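Local coordinates for protein sugar phosphate isomerase/epimerase (Parabacteroides distasonis, PDB 3OBE) that probably acts as an isomerase or epimerase on sugar phosphates, using a xylose isomerase-like TIM-barrel fold, at residues A[137-142]-A[176-181]; A[143-148]-A[202-207]. All blocks are in the same frame, centred on the assembly; numbering follows the deposited sequence. Where two conformers were deposited one is given.

How the contacts relate
Following the chain from its N terminus, strand 130-133 leads into the loop 137-142, and the helix that starts at Glu142 carries 143-148 in its first turns. The chain then passes through strand 165-169 before 176-181 returns to the loop and closes contact 1; helix 200-207 comes back to the same helix and closes contact 2. The two contacts therefore cross along the sequence instead of nesting, and their centres lie about 9 Å apart. They also touch: CG2 of Val178 packs on CD1 of Leu203 at 3.5 Å. Together they tie the start of helix 142-160 to the excursion that follows strand 165-169 of the TIM barrel.

Contact 1: A[137-142]-A[176-181]; sequences PRIENE and KRVLKA
Asn141 and Glu142 meet Val178, Leu179 and Lys180 where the loop 137-142 runs into a helix, the CA atoms of Asn141 and Val178 being 5.0 Å apart. One direct backbone bond joins the segments, from Glu142 N to Leu179 O (2.9 Å, 147° at the hydrogen), so the first residue of the helix spends its amide on Leu179 of 176-181. Beside it a water bridges the backbones, donating to Glu140 O and accepting from Leu179 N at 2.9 Å.

Val178 directs its side chain at the loop. Its CG2 lies 3.8 Å from Asn141 C, while CG1 faces the carbonyl of Ile139 and meets CG2 of that isoleucine at 4.2 Å, the two side chains crossing at about a right angle. The polar link, in the conformer of Glu142 given here, is a salt bridge that may not be made in the other: Lys180 NZ reaches Glu142 OE2 at 2.7 Å on the syn side, 32° out of the carboxylate plane. The lysine chain bends at its last torsion (chi4 59°), which turns the ammonium toward the carboxylate. Asn141 illustrates helix N-capping: its OD1 accepts from the amide of Asp144, and Asp144 OD2 in turn accepts from Glu140 N. The ND2 of Asn141 lies 3.7 Å from Ala181 CB.

Strand 177-178 pairs antiparallel with strand 198-199, and Val178 and Ile139 both rest on Ile200 of helix 200-207. Ile139 also packs on Ala145 and Val148 of helix 142-160, so the loop is held between these two helices and the short strand.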
loop_
_atom_site.group_PDB
_atom_site.type_symbol
_atom_site.label_atom_id
_atom_site.label_comp_id
_atom_site.label_asym_id
_atom_site.label_seq_id
_atom_site.Cartn_x
_atom_site.Cartn_y
_atom_site.Cartn_z
ATOM N N PRO A 137 -3.831 -11.556 -9.014
ATOM C CA PRO A 137 -4.654 -12.531 -9.742
ATOM C C PRO A 137 -3.914 -13.828 -10.048
ATOM O O PRO A 137 -2.692 -13.937 -9.851
ATOM C CB PRO A 137 -5.016 -11.778 -11.034
ATOM C CG PRO A 137 -4.915 -10.310 -10.692
ATOM C CD PRO A 137 -3.685 -10.317 -9.791
ATOM N N ARG A 138 -4.662 -14.815 -10.525
ATOM C CA ARG A 138 -4.038 -16.012 -11.006
ATOM C C ARG A 138 -3.133 -15.738 -12.186
ATOM O O ARG A 138 -3.601 -15.326 -13.226
ATOM C CB ARG A 138 -5.107 -17.044 -11.383
ATOM C CG ARG A 138 -4.476 -18.390 -11.743
ATOM C CD ARG A 138 -5.459 -19.574 -11.902
ATOM N NE ARG A 138 -6.109 -19.894 -10.633
ATOM C CZ ARG A 138 -5.590 -20.619 -9.656
ATOM N NH1 ARG A 138 -4.366 -21.171 -9.769
ATOM N NH2 ARG A 138 -6.307 -20.812 -8.557
ATOM N N ILE A 139 -1.842 -16.011 -12.029
ATOM C CA ILE A 139 -0.900 -15.813 -13.122
ATOM C C ILE A 139 -0.111 -17.063 -13.333
ATOM O O ILE A 139 0.700 -17.421 -12.477
ATOM C CB ILE A 139 0.100 -14.625 -12.828
ATOM C CG1 ILE A 139 -0.628 -13.355 -12.398
ATOM C CG2 ILE A 139 1.087 -14.445 -14.024
ATOM C CD1 ILE A 139 -1.399 -12.694 -13.383
ATOM N N GLU A 140 -0.395 -17.757 -14.426
ATOM C CA GLU A 140 0.289 -19.016 -14.697
ATOM C C GLU A 140 1.224 -18.949 -15.868
ATOM O O GLU A 140 2.092 -19.810 -16.010
ATOM C CB GLU A 140 -0.743 -20.113 -14.850
ATOM C CG GLU A 140 -1.323 -20.330 -13.474
ATOM C CD GLU A 140 -2.561 -21.210 -13.381
ATOM O OE1 GLU A 140 -3.347 -21.307 -14.353
ATOM O OE2 GLU A 140 -2.734 -21.735 -12.239
ATOM N N ASN A 141 1.068 -17.917 -16.687
ATOM C CA ASN A 141 1.987 -17.670 -17.794
ATOM C C ASN A 141 2.008 -16.172 -18.095
ATOM O O ASN A 141 1.251 -15.378 -17.490
ATOM C CB ASN A 141 1.633 -18.531 -19.024
ATOM C CG ASN A 141 0.288 -18.189 -19.617
ATOM O OD1 ASN A 141 -0.143 -17.039 -19.590
ATOM N ND2 ASN A 141 -0.359 -19.187 -20.239
ATOM N N GLU A 142 2.868 -15.778 -19.027
ATOM C CA GLU A 142 3.002 -14.375 -19.424
ATOM C C GLU A 142 1.695 -13.764 -19.885
ATOM O O GLU A 142 1.392 -12.640 -19.495
ATOM C CB GLU A 142 4.044 -14.178 -20.544
ATOM C CG GLU A 142 5.460 -14.134 -20.056
ATOM C CD GLU A 142 6.420 -13.501 -21.066
ATOM O OE1 GLU A 142 5.977 -12.793 -22.005
ATOM O OE2 GLU A 142 7.640 -13.744 -20.921
ATOM N N LYS A 176 7.835 -14.892 -8.111
ATOM C CA LYS A 176 7.893 -16.121 -8.879
ATOM C C LYS A 176 8.054 -15.734 -10.349
ATOM O O LYS A 176 7.619 -14.663 -10.750
ATOM C CB LYS A 176 6.642 -16.957 -8.683
ATOM C CG LYS A 176 6.452 -17.463 -7.227
ATOM C CD LYS A 176 5.137 -18.271 -7.010
ATOM C CE LYS A 176 5.268 -19.294 -5.811
ATOM N N ARG A 177 8.658 -16.655 -11.099
ATOM C CA ARG A 177 8.793 -16.569 -12.545
ATOM C C ARG A 177 7.689 -17.344 -13.251
ATOM O O ARG A 177 7.239 -18.421 -12.800
ATOM C CB ARG A 177 10.160 -17.124 -12.975
ATOM C CG ARG A 177 11.325 -16.212 -12.614
ATOM C CD ARG A 177 12.650 -16.762 -13.105
ATOM N NE ARG A 177 13.769 -16.090 -12.459
ATOM C CZ ARG A 177 14.398 -15.029 -12.934
ATOM N NH1 ARG A 177 14.019 -14.505 -14.074
ATOM N NH2 ARG A 177 15.414 -14.497 -12.261
ATOM N N VAL A 178 7.245 -16.803 -14.382
ATOM C CA VAL A 178 6.330 -17.513 -15.245
ATOM C C VAL A 178 6.891 -17.524 -16.671
ATOM O O VAL A 178 7.613 -16.639 -17.061
ATOM C CB VAL A 178 4.902 -16.935 -15.221
ATOM C CG1 VAL A 178 4.313 -17.066 -13.807
ATOM C CG2 VAL A 178 4.852 -15.458 -15.702
ATOM N N LEU A 179 6.608 -18.597 -17.365
ATOM C CA LEU A 179 6.993 -18.800 -18.731
ATOM C C LEU A 179 5.956 -18.205 -19.677
ATOM O O LEU A 179 4.832 -17.891 -19.263
ATOM C CB LEU A 179 7.108 -20.296 -19.019
ATOM C CG LEU A 179 8.260 -21.042 -18.332
ATOM C CD1 LEU A 179 8.289 -22.476 -18.786
ATOM C CD2 LEU A 179 9.551 -20.339 -18.612
ATOM N N LYS A 180 6.283 -18.106 -20.958
ATOM C CA LYS A 180 5.264 -17.832 -21.977
ATOM C C LYS A 180 4.391 -19.045 -22.206
ATOM O O LYS A 180 4.809 -20.158 -21.982
ATOM C CB LYS A 180 5.907 -17.400 -23.301
ATOM C CG LYS A 180 6.563 -16.035 -23.191
ATOM C CD LYS A 180 7.136 -15.621 -24.542
ATOM C CE LYS A 180 7.412 -14.130 -24.560
ATOM N NZ LYS A 180 8.386 -13.794 -23.476
ATOM N N ALA A 181 3.160 -18.820 -22.645
ATOM C CA ALA A 181 2.349 -19.918 -23.176
ATOM C C ALA A 181 3.143 -20.594 -24.276
ATOM O O ALA A 181 3.745 -19.907 -25.111
ATOM C CB ALA A 181 1.012 -19.385 -23.707
HETATM O O HOH W 1 4.626 -20.491 -16.389
#

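Contact 2: A[143-148]-A[202-207]; sequences DDAKVV and ELFLKN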
loop_
_atom_site.group_PDB
_atom_site.type_symbol
_atom_site.label_atom_id
_atom_site.label_comp_id
_atom_site.label_asym_id
_atom_site.label_seq_id
_atom_site.Cartn_x
_atom_site.Cartn_y
_atom_site.Cartn_z
ATOM N N ASP A 143 0.922 -14.502 -20.683
ATOM C CA ASP A 143 -0.319 -13.955 -21.246
ATOM C C ASP A 143 -1.272 -13.527 -20.128
ATOM O O ASP A 143 -1.881 -12.468 -20.225
ATOM C CB ASP A 143 -1.046 -14.928 -22.193
ATOM C CG ASP A 143 -0.311 -15.117 -23.542
ATOM O OD1 ASP A 143 0.629 -14.327 -23.868
ATOM O OD2 ASP A 143 -0.696 -16.060 -24.255
ATOM N N ASP A 144 -1.334 -14.313 -19.039
ATOM C CA ASP A 144 -2.184 -13.952 -17.907
ATOM C C ASP A 144 -1.737 -12.631 -17.309
ATOM O O ASP A 144 -2.569 -11.807 -16.949
ATOM C CB ASP A 144 -2.097 -15.010 -16.810
ATOM C CG ASP A 144 -2.627 -16.365 -17.225
ATOM O OD1 ASP A 144 -3.372 -16.497 -18.211
ATOM O OD2 ASP A 144 -2.237 -17.307 -16.520
ATOM N N ALA A 145 -0.419 -12.449 -17.155
ATOM C CA ALA A 145 0.143 -11.217 -16.656
ATOM C C ALA A 145 -0.149 -10.015 -17.570
ATOM O O ALA A 145 -0.383 -8.934 -17.090
ATOM C CB ALA A 145 1.656 -11.383 -16.450
ATOM N N LYS A 146 -0.082 -10.217 -18.882
ATOM C CA LYS A 146 -0.425 -9.154 -19.823
ATOM C C LYS A 146 -1.885 -8.720 -19.770
ATOM O O LYS A 146 -2.164 -7.532 -19.734
ATOM C CB LYS A 146 -0.034 -9.553 -21.247
ATOM C CG LYS A 146 1.481 -9.654 -21.450
ATOM C CD LYS A 146 1.810 -10.068 -22.878
ATOM C CE LYS A 146 3.204 -9.639 -23.301
ATOM N NZ LYS A 146 3.328 -9.780 -24.813
ATOM N N VAL A 147 -2.808 -9.661 -19.660
ATOM C CA VAL A 147 -4.215 -9.321 -19.576
ATOM C C VAL A 147 -4.498 -8.578 -18.257
ATOM O O VAL A 147 -5.265 -7.576 -18.237
ATOM C CB VAL A 147 -5.173 -10.544 -19.725
ATOM C CG1 VAL A 147 -6.667 -10.073 -19.571
ATOM C CG2 VAL A 147 -4.991 -11.213 -21.124
ATOM N N VAL A 148 -3.906 -9.060 -17.181
ATOM C CA VAL A 148 -4.001 -8.381 -15.917
ATOM C C VAL A 148 -3.449 -6.962 -16.029
ATOM O O VAL A 148 -4.071 -6.014 -15.545
ATOM C CB VAL A 148 -3.333 -9.190 -14.738
ATOM C CG1 VAL A 148 -3.184 -8.296 -13.480
ATOM C CG2 VAL A 148 -4.173 -10.405 -14.414
ATOM N N GLU A 202 8.013 -7.991 -12.705
ATOM C CA GLU A 202 8.622 -7.429 -13.897
ATOM C C GLU A 202 7.654 -7.327 -15.052
ATOM O O GLU A 202 7.622 -6.333 -15.779
ATOM C CB GLU A 202 9.908 -8.211 -14.280
ATOM C CG GLU A 202 10.538 -7.784 -15.562
ATOM C CD GLU A 202 11.874 -8.446 -15.828
ATOM O OE1 GLU A 202 12.430 -9.043 -14.919
ATOM O OE2 GLU A 202 12.342 -8.377 -16.958
ATOM N N LEU A 203 6.858 -8.374 -15.272
ATOM C CA LEU A 203 5.868 -8.350 -16.293
ATOM C C LEU A 203 4.825 -7.236 -16.060
ATOM O O LEU A 203 4.421 -6.567 -17.014
ATOM C CB LEU A 203 5.188 -9.712 -16.429
ATOM C CG LEU A 203 6.087 -10.804 -16.972
ATOM C CD1 LEU A 203 5.389 -12.176 -16.677
ATOM C CD2 LEU A 203 6.388 -10.557 -18.475
ATOM N N PHE A 204 4.393 -7.052 -14.822
ATOM C CA PHE A 204 3.443 -5.993 -14.514
ATOM C C PHE A 204 4.068 -4.625 -14.774
ATOM O O PHE A 204 3.443 -3.758 -15.398
ATOM C CB PHE A 204 2.960 -6.019 -13.063
ATOM C CG PHE A 204 2.048 -7.135 -12.690
ATOM C CD1 PHE A 204 1.401 -7.948 -13.605
ATOM C CD2 PHE A 204 1.844 -7.385 -11.363
ATOM C CE1 PHE A 204 0.537 -8.960 -13.176
ATOM C CE2 PHE A 204 0.999 -8.361 -10.942
ATOM C CZ PHE A 204 0.350 -9.173 -11.832
ATOM N N LEU A 205 5.298 -4.433 -14.354
ATOM C CA LEU A 205 6.008 -3.188 -14.669
ATOM C C LEU A 205 6.100 -2.895 -16.151
ATOM O O LEU A 205 5.814 -1.768 -16.612
ATOM C CB LEU A 205 7.399 -3.217 -14.023
ATOM C CG LEU A 205 7.370 -3.088 -12.492
ATOM C CD1 LEU A 205 8.589 -3.768 -11.841
ATOM C CD2 LEU A 205 7.337 -1.618 -12.032
ATOM N N LYS A 206 6.555 -3.886 -16.888
ATOM C CA LYS A 206 6.809 -3.698 -18.322
ATOM C C LYS A 206 5.563 -3.570 -19.149
ATOM O O LYS A 206 5.598 -2.973 -20.246
ATOM C CB LYS A 206 7.697 -4.786 -18.878
ATOM C CG LYS A 206 8.999 -4.865 -18.088
ATOM C CD LYS A 206 10.217 -4.511 -18.796
ATOM C CE LYS A 206 11.400 -5.214 -18.156
ATOM N NZ LYS A 206 12.670 -4.828 -18.788
ATOM N N ASN A 207 4.438 -4.070 -18.642
ATOM C CA ASN A 207 3.194 -4.043 -19.401
ATOM C C ASN A 207 2.160 -3.028 -18.898
ATOM O O ASN A 207 1.042 -3.008 -19.389
ATOM C CB ASN A 207 2.591 -5.457 -19.461
ATOM C CG ASN A 207 3.403 -6.355 -20.372
ATOM O OD1 ASN A 207 3.371 -6.187 -21.585
ATOM N ND2 ASN A 207 4.188 -7.258 -19.792
#
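Ala145 packs against Leu203, their CA atoms 6.4 Å apart, between two helices on the outside of an eight-stranded TIM barrel. The axes of 143-148 and 202-207 come within 9.0 Å and cross at -46°, a separation that the small alanine allows: its CB sits directly against Leu203, 3.8 Å from CD1.

The next residue, Phe204, swings its ring toward helix 143-148. With CG anti to the carbonyl carbon (chi1 -71°), the ring brings CE1 against Ala145 and Val148. The carbonyl oxygen of Ala145 lies at the ring edge, near its plane, 4.0 Å from CE1. Val148 places CG1 anti to its backbone N (chi1 168°), and this methyl approaches the same CE1 obliquely at 3.8 Å. Edge-to-face contacts with Tyr168 and Phe152 extend the aromatic packing around Phe204.

At the more open side, the extended chain of Lys146 crosses the amide of Asn207, CE of Lys146 lying 3.9 Å from OD1 of Asn207. The amide is turned back on its own helix, where ND2 donates to Leu203 O. An alanine at Asn207 would leave that oxygen without its side-chain donor and would probably open a gap beside the aliphatic part of Lys146. Leu203 O accepts twice, from Asn207 N at 3.0 Å and from Asn207 ND2 at 2.9 Å, the two donors arriving from opposite faces of its carbonyl plane.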